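Local coordinates for protein binding component of ABC transporter (Wolinella succinogenes, PDB 3K4U) that binds lysine in this crystal and is probably the solute-binding component of an ABC transporter of the family 3 type, at residues G25-F30 with L48-W53. Numbering follows the deposited sequence.
Sequences GNVIGF and LVPTSW. With LYS (lysine), chain K.
V27 splits its two methyls between two residues of strand 45-50. CG2 meets the branch end of L48, at 3.5 Å from CD1, the two side chains lying alongside and running opposite ways; V27 CG1, set beside its own backbone N, lies 4.2 Å from P50 CG, at the bent corner of the proline ring. V27 and L48 also both rest on V32 of helix 30-41, so the short strand 27-28, which pairs with 20-21, is packed against an edge strand of the parallel sheet mainly through side chains.

Past P50 the regular strand ends, though T51 still bonds through its backbone to L11. T51 OG1 turns back and gives a hydrogen bond to V49 O, coming from above the carbonyl plane and 37° out of it. Further on, W53 lays one face of its indole against the bound lysine: ligand CD lies over the outer part of the six-membered ring, 3.4 Å from W53 CZ3. Ligand NZ comes within 3.7 Å of W53 CE3, while the ligand carboxylate reaches W53 CZ2. Trading the indole for an alanine here is likely to leave ligand CD without the flat surface it lies on. E12, R78, S125 and D163 are among the residues that hydrogen-bond the ligand.

The contact lies in one lobe of what is probably the two-lobed family 3 solute-binding fold, with W53 at the ligand cleft. Its V27-L48-P50 patch is apolar and partly exposed, joining strand 27-28 to edge strand 45-50, whereas W53 offers a carbon surface to a ligand with polar ends.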
loop_
_atom_site.group_PDB
_atom_site.type_symbol
_atom_site.label_atom_id
_atom_site.label_comp_id
_atom_site.label_asym_id
_atom_site.label_seq_id
_atom_site.Cartn_x
_atom_site.Cartn_y
_atom_site.Cartn_z
ATOM N N GLY E 25 -42.693 6.374 -24.639
ATOM C CA GLY E 25 -41.975 5.625 -25.646
ATOM C C GLY E 25 -40.552 5.882 -26.009
ATOM O O GLY E 25 -40.069 5.366 -26.961
ATOM N N ASN E 26 -39.881 6.718 -25.267
ATOM C CA ASN E 26 -38.465 6.889 -25.458
ATOM C C ASN E 26 -37.759 5.892 -24.582
ATOM O O ASN E 26 -38.213 5.637 -23.504
ATOM C CB ASN E 26 -38.001 8.220 -24.976
ATOM C CG ASN E 26 -38.891 9.279 -25.322
ATOM O OD1 ASN E 26 -38.887 9.738 -26.426
ATOM N ND2 ASN E 26 -39.647 9.720 -24.377
ATOM N N VAL E 27 -36.660 5.323 -25.047
ATOM C CA VAL E 27 -35.912 4.437 -24.170
ATOM C C VAL E 27 -35.022 5.257 -23.248
ATOM O O VAL E 27 -34.423 6.240 -23.656
ATOM C CB VAL E 27 -35.216 3.244 -24.915
ATOM C CG1 VAL E 27 -35.922 2.985 -26.280
ATOM C CG2 VAL E 27 -33.800 3.483 -25.113
ATOM N N ILE E 28 -34.997 4.873 -21.984
ATOM C CA ILE E 28 -34.211 5.579 -20.969
ATOM C C ILE E 28 -33.542 4.555 -20.083
ATOM O O ILE E 28 -33.838 3.377 -20.196
ATOM C CB ILE E 28 -35.091 6.474 -20.112
ATOM C CG1 ILE E 28 -36.172 5.632 -19.444
ATOM C CG2 ILE E 28 -35.660 7.617 -20.957
ATOM C CD1 ILE E 28 -36.728 6.244 -18.159
ATOM N N GLY E 29 -32.641 4.995 -19.211
ATOM C CA GLY E 29 -31.890 4.068 -18.350
ATOM C C GLY E 29 -30.417 4.411 -18.132
ATOM O O GLY E 29 -29.874 5.379 -18.691
ATOM N N PHE E 30 -29.786 3.625 -17.279
ATOM C CA PHE E 30 -28.392 3.807 -16.934
ATOM C C PHE E 30 -27.539 3.740 -18.187
ATOM O O PHE E 30 -26.738 4.628 -18.429
ATOM C CB PHE E 30 -28.003 2.747 -15.892
ATOM C CG PHE E 30 -26.537 2.740 -15.499
ATOM C CD1 PHE E 30 -26.011 3.738 -14.706
ATOM C CD2 PHE E 30 -25.710 1.687 -15.871
ATOM C CE1 PHE E 30 -24.675 3.711 -14.307
ATOM C CE2 PHE E 30 -24.377 1.656 -15.479
ATOM C CZ PHE E 30 -23.858 2.665 -14.689
ATOM N N LEU E 48 -30.149 5.966 -30.781
ATOM C CA LEU E 48 -30.357 4.650 -30.238
ATOM C C LEU E 48 -31.047 3.783 -31.271
ATOM O O LEU E 48 -32.012 4.213 -31.902
ATOM C CB LEU E 48 -31.190 4.713 -28.964
ATOM C CG LEU E 48 -30.732 5.690 -27.881
ATOM C CD1 LEU E 48 -31.751 5.797 -26.762
ATOM C CD2 LEU E 48 -29.381 5.282 -27.343
ATOM N N VAL E 49 -30.555 2.559 -31.437
ATOM C CA VAL E 49 -31.113 1.616 -32.371
ATOM C C VAL E 49 -31.630 0.411 -31.554
ATOM O O VAL E 49 -30.921 -0.581 -31.396
ATOM C CB VAL E 49 -30.042 1.227 -33.421
ATOM C CG1 VAL E 49 -30.631 0.376 -34.561
ATOM C CG2 VAL E 49 -29.354 2.505 -33.996
ATOM N N PRO E 50 -32.872 0.510 -31.003
ATOM C CA PRO E 50 -33.464 -0.593 -30.266
ATOM C C PRO E 50 -33.461 -1.824 -31.134
ATOM O O PRO E 50 -33.829 -1.750 -32.314
ATOM C CB PRO E 50 -34.892 -0.118 -30.035
ATOM C CG PRO E 50 -34.752 1.351 -29.941
ATOM C CD PRO E 50 -33.776 1.683 -31.025
ATOM N N THR E 51 -33.023 -2.948 -30.569
ATOM C CA THR E 51 -32.779 -4.172 -31.344
ATOM C C THR E 51 -33.221 -5.268 -30.435
ATOM O O THR E 51 -33.211 -5.074 -29.252
ATOM C CB THR E 51 -31.271 -4.316 -31.646
ATOM O OG1 THR E 51 -30.774 -3.056 -32.142
ATOM C CG2 THR E 51 -30.958 -5.464 -32.676
ATOM N N SER E 52 -33.671 -6.391 -30.966
ATOM C CA SER E 52 -34.027 -7.508 -30.107
ATOM C C SER E 52 -32.703 -8.179 -29.809
ATOM O O SER E 52 -31.728 -7.913 -30.512
ATOM C CB SER E 52 -35.015 -8.471 -30.778
ATOM O OG SER E 52 -34.381 -9.141 -31.838
ATOM N N TRP E 53 -32.678 -9.036 -28.790
ATOM C CA TRP E 53 -31.430 -9.449 -28.159
ATOM C C TRP E 53 -30.531 -10.289 -29.079
ATOM O O TRP E 53 -29.299 -10.105 -29.116
ATOM C CB TRP E 53 -31.696 -10.182 -26.832
ATOM C CG TRP E 53 -30.450 -10.562 -26.196
ATOM C CD1 TRP E 53 -29.820 -11.769 -26.279
ATOM C CD2 TRP E 53 -29.599 -9.708 -25.426
ATOM N NE1 TRP E 53 -28.631 -11.720 -25.590
ATOM C CE2 TRP E 53 -28.475 -10.472 -25.052
ATOM C CE3 TRP E 53 -29.685 -8.373 -25.005
ATOM C CZ2 TRP E 53 -27.434 -9.949 -24.283
ATOM C CZ3 TRP E 53 -28.641 -7.840 -24.248
ATOM C CH2 TRP E 53 -27.532 -8.637 -23.884
HETATM N N LYS K . -26.406 -9.741 -18.675
HETATM C CA LYS K . -27.488 -10.273 -19.477
HETATM C C LYS K . -26.873 -10.964 -20.673
HETATM O O LYS K . -25.818 -10.539 -21.137
HETATM C CB LYS K . -28.401 -9.137 -19.960
HETATM C CG LYS K . -29.798 -9.562 -20.347
HETATM C CD LYS K . -30.301 -8.729 -21.472
HETATM C CE LYS K . -31.815 -8.859 -21.674
HETATM N NZ LYS K . -32.365 -7.802 -22.562
HETATM O OXT LYS K . -27.407 -11.937 -21.199
#